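Bd3459 (Bdellovibrio bacteriovorus, PDB 5CEC) probably acts as a serine-type D-Ala-D-Ala carboxypeptidase or endopeptidase of the S13 family, used in predation and held here by the ankyrin-repeat immunity protein Bd3460. Local coordinates at residues Ser316-Leu321 / Tyr326-Val331; Ile243-Asn248 / Ala336-Ser341. The protein carries 1 engineered substitution. One frame throughout, in Å; residues are numbered along the deposited sequence.

Contact 1: residues Ser316-Leu321 / Tyr326-Val331; sequences SLDKSL and YDLSDV
The carboxylate of Asp-318 meets Leu-328 through OD1, which lies 3.8 Å from Leu-328 CG, the two side chains crossing at about a right angle. Water 1 bridges the same pair: it donates to Asp-318 OD1 (2.7 Å) and accepts from Leu-328 N, while Tyr-379 bonds to OD2 on the other branch. Tyr-326 touches through CB, 3.5 Å from Leu-321 O; CG, anti to the carbonyl carbon (chi1 -62°), carries the ring away from the helix to where its hydroxyl bonds to Asp-87 and Lys-241. The third flat group, the carboxylate of Asp-330, receives Asp-327 N at OD2 on its anti side, 17° out of plane, a bond within 326-331. Here the C-terminal part of helix 307-322 meets the loop leading to edge strand 333-334 of the six-stranded antiparallel sheet, in what is probably the transpeptidase-like domain of the S13 family. Tyr-326 N bonds to Leu-321 O at 2.9 Å (157° at the hydrogen), five residues on. Beneath lies an apolar layer: Leu-321 CD1 meets Val-331 CG2 tip to tip at 3.8 Å, and Leu-317 CD2 lies 3.7 Å from Leu-328 CD2, with helix 72-84 covering Leu-317.

Contact 2: residues Ile243-Asn248 / Ala336-Ser341; sequences ILKRMN and AKDKAS. With SO4 (sulfate ion), chain D.
A single buried salt bridge joins helix 240-250 to the loop between strands 333-334 and 354-361, with a water-mediated link and a bound sulfate beside it. The direct evidence is one pair: Lys-245 NZ donates to Asp-338 OD2 at 2.8 Å, on the syn side but 33° out of the carboxylate plane. The two side chains arrive from opposite directions. The Lys-245 chain leaves the helix with CG trans to N (chi1 -176°), turns at chi2 (79°) and then runs extended to the loop. Both partners are shared: NZ also hydrogen-bonds to Ser-329 O, Met-332 O and Tyr-421 OH, four partners in all, so its three N-H groups are probably shared among them, while the carboxylate takes Val-334 N on OD2 and Tyr-421 OH on OD1. Buried charge is thus met by several polar partners, which would probably favour the ionised forms.

Arg-246 makes no direct bond to the loop; water 2 accepts from its NH1 and donates to Ala-340 O (3.0 Å). Two N-H groups of the guanidinium bind the sulfate, probably from the crystallisation liquor, edge-on: NH1 to O2 is 3.0 Å and almost straight, NH2 to O3 is 2.9 Å. Sulfate O2 also lies 3.8 Å from Ala-340 CB. NE pairs with Glu-152. Within the loop, Ser-341 OG bonds to Asp-338 O at 2.7 Å. The salt bridge thus ties helix 240-250, just ahead of a probable SxN-type motif, to the loop beyond the sheet's edge strand, consistent with the penicillin-binding-protein fold of the S13 family.

In the fold
Along the chain the order is 243-248, 316-321, 326-331, 336-341, so both segments of contact 1 fall between those of contact 2. The centres lie 14 Å apart, yet the contacts touch: Val-331 O and Asn-248 ND2 are 2.9 Å apart, a probable hydrogen bond, and Leu-244 CB packs 4.1 Å from Val-331 CB. Short strand 333-334, at the edge of the six-stranded antiparallel sheet, separates loops 326-331 and 336-341. Helix 72-84 touches both contacts, through Leu-317 in one and Leu-244 in the other. Because Asn-248 also meets Lys-73, probably the lysine of an SxxK motif, this helical framework borders the likely active site of a penicillin-binding-protein-like domain.

Contact 1: residues Ser316-Leu321 / Tyr326-Val331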
ATOM      1  N   SER A 316     -14.874   6.551  14.189  1.00 17.00           N
ATOM      2  CA  SER A 316     -16.089   6.022  13.569  1.00 17.43           C
ATOM      3  C   SER A 316     -15.883   4.667  12.914  1.00 17.70           C
ATOM      4  O   SER A 316     -16.760   3.800  12.989  1.00 18.33           O
ATOM      5  CB  SER A 316     -16.683   7.036  12.584  1.00 17.88           C
ATOM      6  OG  SER A 316     -17.123   8.201  13.248  1.00 21.38           O
ATOM      7  N   LEU A 317     -14.738   4.470  12.240  1.00 16.34           N
ATOM      8  CA  LEU A 317     -14.432   3.201  11.635  1.00 16.62           C
ATOM      9  C   LEU A 317     -14.295   2.127  12.698  1.00 16.60           C
ATOM     10  O   LEU A 317     -14.817   1.004  12.540  1.00 17.52           O
ATOM     11  CB  LEU A 317     -13.154   3.335  10.797  1.00 16.52           C
ATOM     12  CG  LEU A 317     -12.666   2.048  10.122  1.00 16.08           C
ATOM     13  CD1 LEU A 317     -13.722   1.420   9.214  1.00 16.12           C
ATOM     14  CD2 LEU A 317     -11.422   2.355   9.316  1.00 16.11           C
ATOM     15  N   ASP A 318     -13.537   2.435  13.749  1.00 16.67           N
ATOM     16  CA  ASP A 318     -13.363   1.507  14.855  1.00 17.79           C
ATOM     17  C   ASP A 318     -14.731   1.120  15.447  1.00 18.37           C
ATOM     18  O   ASP A 318     -14.992  -0.066  15.726  1.00 20.40           O
ATOM     19  CB  ASP A 318     -12.441   2.107  15.914  1.00 19.06           C
ATOM     20  CG  ASP A 318     -11.530   1.102  16.592  1.00 20.64           C
ATOM     21  OD1 ASP A 318     -11.536  -0.102  16.259  1.00 24.14           O
ATOM     22  OD2 ASP A 318     -10.782   1.555  17.490  1.00 25.17           O
ATOM     23  N   LYS A 319     -15.610   2.100  15.609  1.00 19.54           N
ATOM     24  CA  LYS A 319     -16.924   1.865  16.218  1.00 20.40           C
ATOM     25  C   LYS A 319     -17.737   0.923  15.338  1.00 19.44           C
ATOM     26  O   LYS A 319     -18.305  -0.061  15.833  1.00 20.97           O
ATOM     27  CB  LYS A 319     -17.691   3.169  16.409  1.00 21.02           C
ATOM     28  CG  LYS A 319     -19.052   2.967  17.079  1.00 23.63           C
ATOM     29  CD  LYS A 319     -19.722   4.303  17.268  1.00 27.86           C
ATOM     30  CE  LYS A 319     -21.097   4.142  17.868  1.00 29.69           C
ATOM     31  NZ  LYS A 319     -21.796   5.451  18.006  1.00 33.77           N
ATOM     32  N   SER A 320     -17.757   1.188  14.028  1.00 18.87           N
ATOM     33  CA  SER A 320     -18.532   0.363  13.107  1.00 18.83           C
ATOM     34  C   SER A 320     -17.970  -1.066  13.022  1.00 17.92           C
ATOM     35  O   SER A 320     -18.733  -2.047  12.995  1.00 21.00           O
ATOM     36  CB  SER A 320     -18.588   1.016  11.728  1.00 20.23           C
ATOM     37  OG  SER A 320     -19.307   2.260  11.778  1.00 22.42           O
ATOM     38  N   LEU A 321     -16.645  -1.203  12.982  1.00 17.71           N
ATOM     39  CA  LEU A 321     -16.034  -2.532  12.995  1.00 18.15           C
ATOM     40  C   LEU A 321     -16.293  -3.284  14.296  1.00 19.61           C
ATOM     41  O   LEU A 321     -16.582  -4.481  14.260  1.00 20.22           O
ATOM     42  CB  LEU A 321     -14.531  -2.430  12.753  1.00 18.18           C
ATOM     43  CG  LEU A 321     -14.148  -1.964  11.346  1.00 18.14           C
ATOM     44  CD1 LEU A 321     -12.664  -1.618  11.330  1.00 19.89           C
ATOM     45  CD2 LEU A 321     -14.483  -3.018  10.288  1.00 19.73           C
ATOM     46  N   TYR A 326     -14.922  -6.785  14.989  1.00 19.76           N
ATOM     47  CA  TYR A 326     -13.691  -6.584  14.260  1.00 19.25           C
ATOM     48  C   TYR A 326     -12.879  -5.431  14.847  1.00 19.67           C
ATOM     49  O   TYR A 326     -13.399  -4.617  15.612  1.00 21.22           O
ATOM     50  CB  TYR A 326     -13.937  -6.330  12.782  1.00 19.57           C
ATOM     51  CG  TYR A 326     -14.601  -7.482  12.069  1.00 20.52           C
ATOM     52  CD1 TYR A 326     -14.010  -8.737  12.077  1.00 23.34           C
ATOM     53  CD2 TYR A 326     -15.759  -7.305  11.319  1.00 20.20           C
ATOM     54  CE1 TYR A 326     -14.583  -9.795  11.409  1.00 24.13           C
ATOM     55  CE2 TYR A 326     -16.327  -8.357  10.616  1.00 21.29           C
ATOM     56  CZ  TYR A 326     -15.735  -9.610  10.676  1.00 20.63           C
ATOM     57  OH  TYR A 326     -16.226 -10.707  10.002  1.00 24.32           O
ATOM     58  N   ASP A 327     -11.606  -5.384  14.462  1.00 19.54           N
ATOM     59  CA  ASP A 327     -10.636  -4.377  14.894  1.00 20.42           C
ATOM     60  C   ASP A 327     -10.125  -3.635  13.631  1.00 18.44           C
ATOM     61  O   ASP A 327     -10.337  -4.080  12.471  1.00 17.35           O
ATOM     62  CB  ASP A 327      -9.374  -5.052  15.525  1.00 23.30           C
ATOM     63  CG  ASP A 327      -9.659  -5.830  16.805  1.00 27.81           C
ATOM     64  OD1 ASP A 327     -10.624  -5.544  17.510  1.00 31.60           O
ATOM     65  OD2 ASP A 327      -8.856  -6.724  17.120  1.00 33.27           O
ATOM     66  N   LEU A 328      -9.437  -2.513  13.831  1.00 17.12           N
ATOM     67  CA  LEU A 328      -8.846  -1.803  12.690  1.00 16.52           C
ATOM     68  C   LEU A 328      -7.916  -2.733  11.889  1.00 16.39           C
ATOM     69  O   LEU A 328      -7.846  -2.622  10.663  1.00 15.88           O
ATOM     70  CB  LEU A 328      -8.131  -0.533  13.131  1.00 16.61           C
ATOM     71  CG  LEU A 328      -9.008   0.645  13.580  1.00 18.09           C
ATOM     72  CD1 LEU A 328      -8.185   1.770  14.133  1.00 20.31           C
ATOM     73  CD2 LEU A 328      -9.890   1.137  12.437  1.00 18.55           C
ATOM     74  N   SER A 329      -7.251  -3.679  12.570  1.00 16.70           N
ATOM     75  CA  SER A 329      -6.355  -4.636  11.892  1.00 16.34           C
ATOM     76  C   SER A 329      -7.066  -5.612  10.938  1.00 15.85           C
ATOM     77  O   SER A 329      -6.408  -6.307  10.196  1.00 16.78           O
ATOM     78  CB  SER A 329      -5.574  -5.439  12.916  1.00 17.66           C
ATOM     79  OG  SER A 329      -6.466  -6.208  13.704  1.00 19.57           O
ATOM     80  N   ASP A 330      -8.400  -5.663  10.986  1.00 17.03           N
ATOM     81  CA  ASP A 330      -9.147  -6.421   9.999  1.00 17.77           C
ATOM     82  C   ASP A 330      -9.306  -5.737   8.658  1.00 16.32           C
ATOM     83  O   ASP A 330      -9.679  -6.357   7.695  1.00 17.42           O
ATOM     84  CB  ASP A 330     -10.482  -6.883  10.574  1.00 18.10           C
ATOM     85  CG  ASP A 330     -10.294  -7.823  11.743  1.00 18.60           C
ATOM     86  OD1 ASP A 330      -9.620  -8.847  11.564  1.00 22.51           O
ATOM     87  OD2 ASP A 330     -10.801  -7.541  12.834  1.00 21.20           O
ATOM     88  N   VAL A 331      -9.018  -4.437   8.609  1.00 15.01           N
ATOM     89  CA  VAL A 331      -9.122  -3.688   7.364  1.00 14.55           C
ATOM     90  C   VAL A 331      -7.921  -2.796   7.027  1.00 14.36           C
ATOM     91  O   VAL A 331      -7.873  -2.261   5.929  1.00 15.53           O
ATOM     92  CB  VAL A 331     -10.410  -2.837   7.296  1.00 15.36           C
ATOM     93  CG1 VAL A 331     -11.651  -3.721   7.432  1.00 17.33           C
ATOM     94  CG2 VAL A 331     -10.405  -1.722   8.327  1.00 16.30           C
TER
HETATM   95  O   HOH W   1      -9.250  -1.490  16.534  1.00 20.56           O

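Contact 2: residues Ile243-Asn248 / Ala336-Ser341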
ATOM      1  N   ILE A 243     -11.340  -7.419   1.096  1.00 13.51           N
ATOM      2  CA  ILE A 243     -11.074  -6.503  -0.027  1.00 13.71           C
ATOM      3  C   ILE A 243     -10.410  -5.221   0.487  1.00 12.61           C
ATOM      4  O   ILE A 243      -9.426  -4.716  -0.084  1.00 13.66           O
ATOM      5  CB  ILE A 243     -12.371  -6.199  -0.812  1.00 14.32           C
ATOM      6  CG1 ILE A 243     -12.880  -7.494  -1.467  1.00 16.43           C
ATOM      7  CG2 ILE A 243     -12.135  -5.064  -1.843  1.00 14.76           C
ATOM      8  CD1 ILE A 243     -14.276  -7.347  -2.028  1.00 17.56           C
ATOM      9  N   LEU A 244     -10.960  -4.694   1.577  1.00 13.81           N
ATOM     10  CA  LEU A 244     -10.403  -3.496   2.219  1.00 13.38           C
ATOM     11  C   LEU A 244      -8.994  -3.727   2.762  1.00 13.51           C
ATOM     12  O   LEU A 244      -8.099  -2.905   2.571  1.00 14.23           O
ATOM     13  CB  LEU A 244     -11.326  -2.990   3.335  1.00 13.91           C
ATOM     14  CG  LEU A 244     -12.679  -2.485   2.848  1.00 14.32           C
ATOM     15  CD1 LEU A 244     -13.620  -2.337   4.018  1.00 16.11           C
ATOM     16  CD2 LEU A 244     -12.603  -1.177   2.092  1.00 15.08           C
ATOM     17  N   LYS A 245      -8.793  -4.886   3.401  1.00 13.30           N
ATOM     18  CA  LYS A 245      -7.457  -5.244   3.891  1.00 13.73           C
ATOM     19  C   LYS A 245      -6.445  -5.252   2.739  1.00 13.18           C
ATOM     20  O   LYS A 245      -5.348  -4.687   2.867  1.00 14.11           O
ATOM     21  CB  LYS A 245      -7.477  -6.613   4.573  1.00 15.17           C
ATOM     22  CG  LYS A 245      -6.171  -7.042   5.206  1.00 15.52           C
ATOM     23  CD  LYS A 245      -5.910  -6.410   6.541  1.00 14.82           C
ATOM     24  CE  LYS A 245      -4.513  -6.764   7.040  1.00 16.09           C
ATOM     25  NZ  LYS A 245      -4.224  -6.275   8.415  1.00 15.43           N
ATOM     26  N   ARG A 246      -6.808  -5.901   1.628  1.00 13.23           N
ATOM     27  CA  ARG A 246      -5.906  -5.925   0.461  1.00 13.66           C
ATOM     28  C   ARG A 246      -5.625  -4.485  -0.006  1.00 12.97           C
ATOM     29  O   ARG A 246      -4.471  -4.103  -0.228  1.00 13.66           O
ATOM     30  CB  ARG A 246      -6.511  -6.741  -0.652  1.00 13.84           C
ATOM     31  CG  ARG A 246      -5.638  -6.887  -1.876  1.00 14.56           C
ATOM     32  CD  ARG A 246      -4.309  -7.558  -1.587  1.00 16.09           C
ATOM     33  NE  ARG A 246      -3.681  -8.045  -2.811  1.00 17.51           N
ATOM     34  CZ  ARG A 246      -2.413  -8.424  -2.905  1.00 18.64           C
ATOM     35  NH1 ARG A 246      -1.544  -8.260  -1.907  1.00 18.29           N
ATOM     36  NH2 ARG A 246      -2.006  -8.930  -4.045  1.00 18.23           N
ATOM     37  N   MET A 247      -6.698  -3.689  -0.121  1.00 12.82           N
ATOM     38  CA  MET A 247      -6.547  -2.297  -0.581  1.00 13.09           C
ATOM     39  C   MET A 247      -5.594  -1.511   0.308  1.00 12.33           C
ATOM     40  O   MET A 247      -4.734  -0.767  -0.186  1.00 13.48           O
ATOM     41  CB  MET A 247      -7.912  -1.641  -0.593  1.00 14.18           C
ATOM     42  CG  MET A 247      -7.869  -0.172  -0.960  1.00 14.10           C
ATOM     43  SD  MET A 247      -9.489   0.640  -0.837  1.00 15.12           S
ATOM     44  CE  MET A 247      -9.697   0.751   0.912  1.00 14.55           C
ATOM     45  N   ASN A 248      -5.800  -1.614   1.616  1.00 12.22           N
ATOM     46  CA  ASN A 248      -5.034  -0.825   2.570  1.00 12.70           C
ATOM     47  C   ASN A 248      -3.641  -1.397   2.852  1.00 13.34           C
ATOM     48  O   ASN A 248      -2.791  -0.687   3.383  1.00 14.67           O
ATOM     49  CB  ASN A 248      -5.833  -0.602   3.848  1.00 13.46           C
ATOM     50  CG  ASN A 248      -6.981   0.341   3.636  1.00 13.43           C
ATOM     51  OD1 ASN A 248      -6.862   1.290   2.841  1.00 13.82           O
ATOM     52  ND2 ASN A 248      -8.104   0.085   4.309  1.00 14.45           N
ATOM     53  N   ALA A 336       5.049  -4.081  10.601  1.00 16.70           N
ATOM     54  CA  ALA A 336       5.964  -5.220  10.719  1.00 18.81           C
ATOM     55  C   ALA A 336       5.336  -6.594  10.656  1.00 22.19           C
ATOM     56  O   ALA A 336       6.043  -7.558  10.498  1.00 29.97           O
ATOM     57  CB  ALA A 336       6.877  -5.089  11.934  1.00 19.48           C
ATOM     58  N   LYS A 337       4.035  -6.696  10.831  1.00 19.65           N
ATOM     59  CA  LYS A 337       3.347  -7.987  10.788  1.00 19.29           C
ATOM     60  C   LYS A 337       2.792  -8.280   9.399  1.00 18.84           C
ATOM     61  O   LYS A 337       2.827  -9.409   8.949  1.00 18.97           O
ATOM     62  CB  LYS A 337       2.204  -7.990  11.808  1.00 22.36           C
ATOM     63  CG  LYS A 337       2.685  -7.768  13.232  1.00 26.21           C
ATOM     64  CD  LYS A 337       3.229  -9.050  13.838  1.00 31.15           C
ATOM     65  CE  LYS A 337       2.081  -9.952  14.323  1.00 36.16           C
ATOM     66  NZ  LYS A 337       2.540 -10.997  15.283  1.00 43.57           N
ATOM     67  N   ASP A 338       2.209  -7.264   8.746  1.00 17.79           N
ATOM     68  CA  ASP A 338       1.735  -7.402   7.369  1.00 17.18           C
ATOM     69  C   ASP A 338       2.913  -7.109   6.451  1.00 16.72           C
ATOM     70  O   ASP A 338       3.185  -5.972   6.061  1.00 17.24           O
ATOM     71  CB  ASP A 338       0.513  -6.517   7.105  1.00 16.49           C
ATOM     72  CG  ASP A 338      -0.705  -7.017   7.841  1.00 16.32           C
ATOM     73  OD1 ASP A 338      -0.925  -8.273   7.794  1.00 17.64           O
ATOM     74  OD2 ASP A 338      -1.424  -6.212   8.439  1.00 15.96           O
ATOM     75  N   LYS A 339       3.670  -8.157   6.162  1.00 18.23           N
ATOM     76  CA  LYS A 339       4.895  -8.012   5.407  1.00 19.15           C
ATOM     77  C   LYS A 339       4.613  -7.514   3.980  1.00 19.77           C
ATOM     78  O   LYS A 339       5.457  -6.794   3.392  1.00 26.65           O
ATOM     79  CB  LYS A 339       5.663  -9.336   5.410  1.00 21.06           C
ATOM     80  CG  LYS A 339       6.050  -9.823   6.793  1.00 26.18           C
ATOM     81  CD  LYS A 339       6.819  -8.771   7.551  1.00 32.41           C
ATOM     82  CE  LYS A 339       7.650  -9.330   8.690  1.00 37.55           C
ATOM     83  NZ  LYS A 339       8.429  -8.218   9.319  1.00 38.91           N
ATOM     84  N   ALA A 340       3.456  -7.905   3.442  1.00 20.92           N
ATOM     85  CA  ALA A 340       2.991  -7.556   2.094  1.00 21.99           C
ATOM     86  C   ALA A 340       2.122  -6.309   2.177  1.00 22.05           C
ATOM     87  O   ALA A 340       0.953  -6.243   1.650  1.00 23.93           O
ATOM     88  CB  ALA A 340       2.249  -8.704   1.423  1.00 22.34           C
ATOM     89  N   SER A 341       2.700  -5.324   2.873  1.00 17.45           N
ATOM     90  CA  SER A 341       2.060  -4.018   3.004  1.00 15.79           C
ATOM     91  C   SER A 341       3.082  -2.909   3.014  1.00 14.39           C
ATOM     92  O   SER A 341       4.269  -3.101   3.239  1.00 15.73           O
ATOM     93  CB  SER A 341       1.207  -3.922   4.277  1.00 14.83           C
ATOM     94  OG  SER A 341       2.005  -3.634   5.398  1.00 15.21           O
TER
HETATM   95  S   SO4 D 502       1.642  -9.674  -3.524  1.00 34.19           S
HETATM   96  O1  SO4 D 502       2.887 -10.469  -3.429  1.00 38.82           O
HETATM   97  O2  SO4 D 502       1.306  -9.093  -2.200  1.00 32.44           O
HETATM   98  O3  SO4 D 502       0.506 -10.452  -4.071  1.00 34.16           O
HETATM   99  O4  SO4 D 502       1.918  -8.510  -4.413  1.00 41.32           O
HETATM  100  O   HOH W   2      -1.533  -7.764   0.902  1.00 18.97           O